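Long-range contact in G-protein interacting protein 1 (Dictyostelium discoideum, PDB 5Z39), which probably binds GTPases and heterotrimeric G proteins, including the beta-gamma complex, and holds phospholipid tails inside its C-terminal TNFAIP8-like domain: residues R15-S20 with I155-K160. Sequence-based numbering, arbitrary orientation.
Sequences RELIGS and ISALNK. With PEF (di-palmitoyl-3-sn-phosphatidylethanolamine), chain B.
L17 and A157 mark the centre of this contact, their CA atoms 5.3 Å apart where helix 12-28 runs against helix 148-161. The two short segments run roughly antiparallel (150°), their axes approaching to 9.0 Å. A157 CB points into the interface and sits among L17 CA, S20 OG and E16 CD, the last 3.7 Å from A157 CB. On the buried side L17 and L158 lie crosswise, L17 CD1 meeting L158 CD2 at 3.7 Å. Both leucines also reach the lipid: L17 CD2 lies 3.6 Å from C18 of one palmitoyl chain, and L158 CD2 4.0 Å from C20 farther along it. L158 also packs on F73 and L76 of helix 63-81.

The outer side is looser and polar. With CG anti to the backbone N (chi1 180°), E16 stretches over A157, and K160 extends to meet it; the E16 carboxylate lies against the K160 methylenes around CD, while E16 OE1 and K160 NZ remain 4.0 Å apart, too far for a salt bridge. Replacing E16 by an alanine is likely to leave the K160 amine without its nearby carboxylate and to uncover the A157 methyl. Apolar inside and charged outside, the two helices line the lipid-holding interior of the all-helical TNFAIP8 fold.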
ATOM      1  N   ARG A  15      -6.556   8.263   4.721  1.00 36.47           N
ATOM      2  CA  ARG A  15      -6.634   7.949   6.145  1.00 39.59           C
ATOM      3  C   ARG A  15      -7.299   6.596   6.375  1.00 36.96           C
ATOM      4  O   ARG A  15      -6.855   5.817   7.226  1.00 33.20           O
ATOM      5  CB  ARG A  15      -7.394   9.048   6.890  1.00 37.54           C
ATOM      6  CG  ARG A  15      -6.873  10.454   6.651  1.00 38.33           C
ATOM      7  CD  ARG A  15      -7.909  11.492   7.056  1.00 42.36           C
ATOM      8  NE  ARG A  15      -7.606  12.816   6.521  1.00 43.64           N
ATOM      9  CZ  ARG A  15      -8.513  13.769   6.334  1.00 44.81           C
ATOM     10  NH1 ARG A  15      -9.784  13.545   6.637  1.00 43.27           N
ATOM     11  NH2 ARG A  15      -8.149  14.945   5.839  1.00 45.82           N
ATOM     12  N   GLU A  16      -8.371   6.308   5.634  1.00 43.54           N
ATOM     13  CA  GLU A  16      -9.033   5.011   5.739  1.00 44.94           C
ATOM     14  C   GLU A  16      -8.088   3.882   5.346  1.00 35.17           C
ATOM     15  O   GLU A  16      -7.946   2.887   6.071  1.00 32.10           O
ATOM     16  CB  GLU A  16     -10.281   5.005   4.856  1.00 41.78           C
ATOM     17  CG  GLU A  16     -11.074   3.713   4.863  1.00 45.89           C
ATOM     18  CD  GLU A  16     -11.848   3.523   3.573  1.00 62.02           C
ATOM     19  OE1 GLU A  16     -11.608   4.308   2.632  1.00 59.28           O
ATOM     20  OE2 GLU A  16     -12.685   2.598   3.496  1.00 61.39           O
ATOM     21  N   LEU A  17      -7.422   4.032   4.200  1.00 34.90           N
ATOM     22  CA  LEU A  17      -6.524   2.989   3.715  1.00 37.86           C
ATOM     23  C   LEU A  17      -5.366   2.761   4.682  1.00 37.10           C
ATOM     24  O   LEU A  17      -5.057   1.619   5.041  1.00 35.63           O
ATOM     25  CB  LEU A  17      -6.013   3.359   2.322  1.00 35.75           C
ATOM     26  CG  LEU A  17      -5.564   2.218   1.409  1.00 45.10           C
ATOM     27  CD1 LEU A  17      -5.764   2.601  -0.048  1.00 43.93           C
ATOM     28  CD2 LEU A  17      -4.112   1.856   1.676  1.00 37.58           C
ATOM     29  N   ILE A  18      -4.713   3.842   5.123  1.00 37.23           N
ATOM     30  CA  ILE A  18      -3.588   3.707   6.047  1.00 35.14           C
ATOM     31  C   ILE A  18      -4.047   3.145   7.387  1.00 31.31           C
ATOM     32  O   ILE A  18      -3.315   2.390   8.037  1.00 31.90           O
ATOM     33  CB  ILE A  18      -2.868   5.061   6.216  1.00 36.05           C
ATOM     34  CG1 ILE A  18      -2.238   5.500   4.891  1.00 41.95           C
ATOM     35  CG2 ILE A  18      -1.789   4.971   7.287  1.00 28.29           C
ATOM     36  CD1 ILE A  18      -1.666   6.900   4.923  1.00 38.18           C
ATOM     37  N   GLY A  19      -5.261   3.490   7.818  1.00 29.87           N
ATOM     38  CA  GLY A  19      -5.769   2.947   9.068  1.00 30.71           C
ATOM     39  C   GLY A  19      -5.993   1.449   9.001  1.00 30.38           C
ATOM     40  O   GLY A  19      -5.554   0.699   9.881  1.00 34.21           O
ATOM     41  N   SER A  20      -6.677   0.987   7.948  1.00 28.38           N
ATOM     42  CA  SER A  20      -6.912  -0.446   7.800  1.00 33.39           C
ATOM     43  C   SER A  20      -5.600  -1.204   7.611  1.00 35.77           C
ATOM     44  O   SER A  20      -5.413  -2.293   8.175  1.00 39.76           O
ATOM     45  CB  SER A  20      -7.863  -0.701   6.628  1.00 33.11           C
ATOM     46  OG  SER A  20      -7.429  -0.034   5.457  1.00 33.90           O
ATOM     47  N   ILE A 155      -9.739  -4.332   2.050  1.00 38.13           N
ATOM     48  CA  ILE A 155     -10.139  -4.566   0.665  1.00 36.11           C
ATOM     49  C   ILE A 155     -11.159  -3.525   0.224  1.00 37.51           C
ATOM     50  O   ILE A 155     -11.091  -3.002  -0.897  1.00 35.90           O
ATOM     51  CB  ILE A 155     -10.677  -6.000   0.500  1.00 34.50           C
ATOM     52  CG1 ILE A 155      -9.558  -7.016   0.745  1.00 41.69           C
ATOM     53  CG2 ILE A 155     -11.280  -6.196  -0.882  1.00 32.07           C
ATOM     54  CD1 ILE A 155      -8.385  -6.885  -0.208  1.00 32.78           C
ATOM     55  N   SER A 156     -12.113  -3.196   1.100  1.00 39.05           N
ATOM     56  CA  SER A 156     -13.072  -2.141   0.786  1.00 43.95           C
ATOM     57  C   SER A 156     -12.380  -0.803   0.562  1.00 43.13           C
ATOM     58  O   SER A 156     -12.807  -0.020  -0.293  1.00 41.04           O
ATOM     59  CB  SER A 156     -14.110  -2.022   1.903  1.00 41.82           C
ATOM     60  OG  SER A 156     -14.887  -3.205   2.003  1.00 48.22           O
ATOM     61  N   ALA A 157     -11.308  -0.527   1.307  1.00 43.38           N
ATOM     62  CA  ALA A 157     -10.562   0.709   1.096  1.00 40.33           C
ATOM     63  C   ALA A 157      -9.829   0.692  -0.240  1.00 43.41           C
ATOM     64  O   ALA A 157      -9.806   1.702  -0.955  1.00 48.50           O
ATOM     65  CB  ALA A 157      -9.584   0.932   2.248  1.00 40.94           C
ATOM     66  N   LEU A 158      -9.223  -0.445  -0.595  1.00 38.41           N
ATOM     67  CA  LEU A 158      -8.533  -0.546  -1.876  1.00 36.42           C
ATOM     68  C   LEU A 158      -9.504  -0.448  -3.045  1.00 39.03           C
ATOM     69  O   LEU A 158      -9.133   0.052  -4.113  1.00 39.12           O
ATOM     70  CB  LEU A 158      -7.750  -1.858  -1.956  1.00 35.94           C
ATOM     71  CG  LEU A 158      -6.721  -2.146  -0.860  1.00 35.02           C
ATOM     72  CD1 LEU A 158      -6.041  -3.482  -1.107  1.00 32.57           C
ATOM     73  CD2 LEU A 158      -5.692  -1.030  -0.761  1.00 37.92           C
ATOM     74  N   ASN A 159     -10.742  -0.912  -2.865  1.00 42.55           N
ATOM     75  CA  ASN A 159     -11.717  -0.865  -3.950  1.00 46.09           C
ATOM     76  C   ASN A 159     -12.063   0.572  -4.317  1.00 46.69           C
ATOM     77  O   ASN A 159     -12.079   0.933  -5.500  1.00 52.71           O
ATOM     78  CB  ASN A 159     -12.977  -1.640  -3.563  1.00 41.39           C
ATOM     79  CG  ASN A 159     -12.731  -3.128  -3.451  1.00 44.77           C
ATOM     80  OD1 ASN A 159     -11.732  -3.640  -3.956  1.00 47.65           O
ATOM     81  ND2 ASN A 159     -13.638  -3.833  -2.785  1.00 40.46           N
ATOM     82  N   LYS A 160     -12.342   1.409  -3.318  1.00 44.58           N
ATOM     83  CA  LYS A 160     -12.738   2.782  -3.599  1.00 47.81           C
ATOM     84  C   LYS A 160     -11.573   3.647  -4.060  1.00 53.75           C
ATOM     85  O   LYS A 160     -11.809   4.745  -4.573  1.00 55.95           O
ATOM     86  CB  LYS A 160     -13.409   3.401  -2.373  1.00 44.37           C
ATOM     87  CG  LYS A 160     -12.489   3.622  -1.194  1.00 52.47           C
ATOM     88  CD  LYS A 160     -13.285   3.720   0.097  1.00 56.25           C
ATOM     89  CE  LYS A 160     -14.412   4.733  -0.010  1.00 58.75           C
ATOM     90  NZ  LYS A 160     -15.332   4.655   1.159  1.00 58.29           N
TER
HETATM   91  C2  PEF B 401      -5.878  10.088  -3.960  1.00 61.03           C
HETATM   92  C1  PEF B 401      -6.503  11.439  -4.309  1.00 61.07           C
HETATM   93  N   PEF B 401      -3.384  15.020  -7.604  0.50 50.38           N
HETATM   94  C3  PEF B 401      -5.148   9.532  -5.176  1.00 69.07           C
HETATM   95  C4  PEF B 401      -5.207  14.440  -6.093  0.50 54.47           C
HETATM   96  C5  PEF B 401      -4.313  15.553  -6.630  0.50 50.32           C
HETATM   97  C10 PEF B 401      -4.827   8.905  -2.177  1.00 61.04           C
HETATM   98  C11 PEF B 401      -3.470   8.390  -1.759  1.00 58.74           C
HETATM   99  C12 PEF B 401      -3.545   6.893  -1.475  1.00 48.44           C
HETATM  100  C13 PEF B 401      -2.152   6.283  -1.350  1.00 44.08           C
HETATM  101  C14 PEF B 401      -2.183   4.783  -1.621  1.00 52.75           C
HETATM  102  C15 PEF B 401      -1.921   3.966  -0.361  1.00 48.81           C
HETATM  103  C16 PEF B 401      -0.511   3.387  -0.361  1.00 46.91           C
HETATM  104  C17 PEF B 401      -0.388   2.231   0.628  1.00 57.66           C
HETATM  105  C18 PEF B 401      -1.033   0.963   0.080  1.00 47.14           C
HETATM  106  C19 PEF B 401      -1.082  -0.131   1.142  1.00 43.56           C
HETATM  107  C20 PEF B 401      -2.006  -1.263   0.707  1.00 47.99           C
HETATM  108  C21 PEF B 401      -1.297  -2.236  -0.226  1.00 35.39           C
HETATM  109  C22 PEF B 401      -0.830  -3.459   0.549  1.00 39.05           C
HETATM  110  C23 PEF B 401      -2.006  -4.265   1.089  1.00 34.38           C
HETATM  111  C24 PEF B 401      -1.500  -5.427   1.940  1.00 39.81           C
HETATM  112  C25 PEF B 401      -2.573  -6.467   2.180  1.00 36.82           C
HETATM  113  C30 PEF B 401      -2.768  10.229  -5.242  1.00 68.57           C
HETATM  114  C31 PEF B 401      -1.736   9.893  -6.291  1.00 60.27           C
HETATM  115  C32 PEF B 401      -0.537   9.279  -5.578  1.00 51.18           C
HETATM  116  C33 PEF B 401      -0.105   7.981  -6.247  1.00 43.83           C
HETATM  117  C34 PEF B 401       0.531   7.025  -5.243  1.00 43.99           C
HETATM  118  C35 PEF B 401       1.618   7.702  -4.414  1.00 42.90           C
HETATM  119  C36 PEF B 401       2.908   6.885  -4.433  1.00 41.68           C
HETATM  120  C37 PEF B 401       3.481   6.704  -3.031  1.00 42.59           C
HETATM  121  C38 PEF B 401       2.656   5.700  -2.234  1.00 42.41           C
HETATM  122  C39 PEF B 401       3.104   5.637  -0.776  1.00 38.45           C
HETATM  123  C40 PEF B 401       4.252   4.654  -0.577  1.00 46.49           C
HETATM  124  C41 PEF B 401       3.809   3.404   0.181  1.00 46.01           C
HETATM  125  C42 PEF B 401       2.995   2.463  -0.700  1.00 45.52           C
HETATM  126  C43 PEF B 401       3.039   1.028  -0.180  1.00 45.85           C
HETATM  127  C44 PEF B 401       2.279   0.086  -1.107  1.00 42.28           C
HETATM  128  C45 PEF B 401       2.594  -1.363  -0.804  1.00 33.67           C
HETATM  129  O4  PEF B 401      -5.831   8.263  -1.922  1.00 61.41           O
HETATM  130  O5  PEF B 401      -2.441  10.322  -4.071  1.00 62.21           O
HETATM  131  O2  PEF B 401      -4.944  10.178  -2.882  1.00 65.75           O
HETATM  132  O3  PEF B 401      -4.157  10.461  -5.608  1.00 73.40           O
HETATM  133  O1P PEF B 401      -6.529  14.813  -2.514  1.00 58.33           O
HETATM  134  O2P PEF B 401      -7.751  13.971  -4.648  1.00 50.98           O
HETATM  135  O3P PEF B 401      -6.051  12.498  -3.464  1.00 64.13           O
HETATM  136  O4P PEF B 401      -5.294  14.601  -4.680  1.00 48.02           O
HETATM  137  P   PEF B 401      -6.503  14.014  -3.795  1.00 63.57           P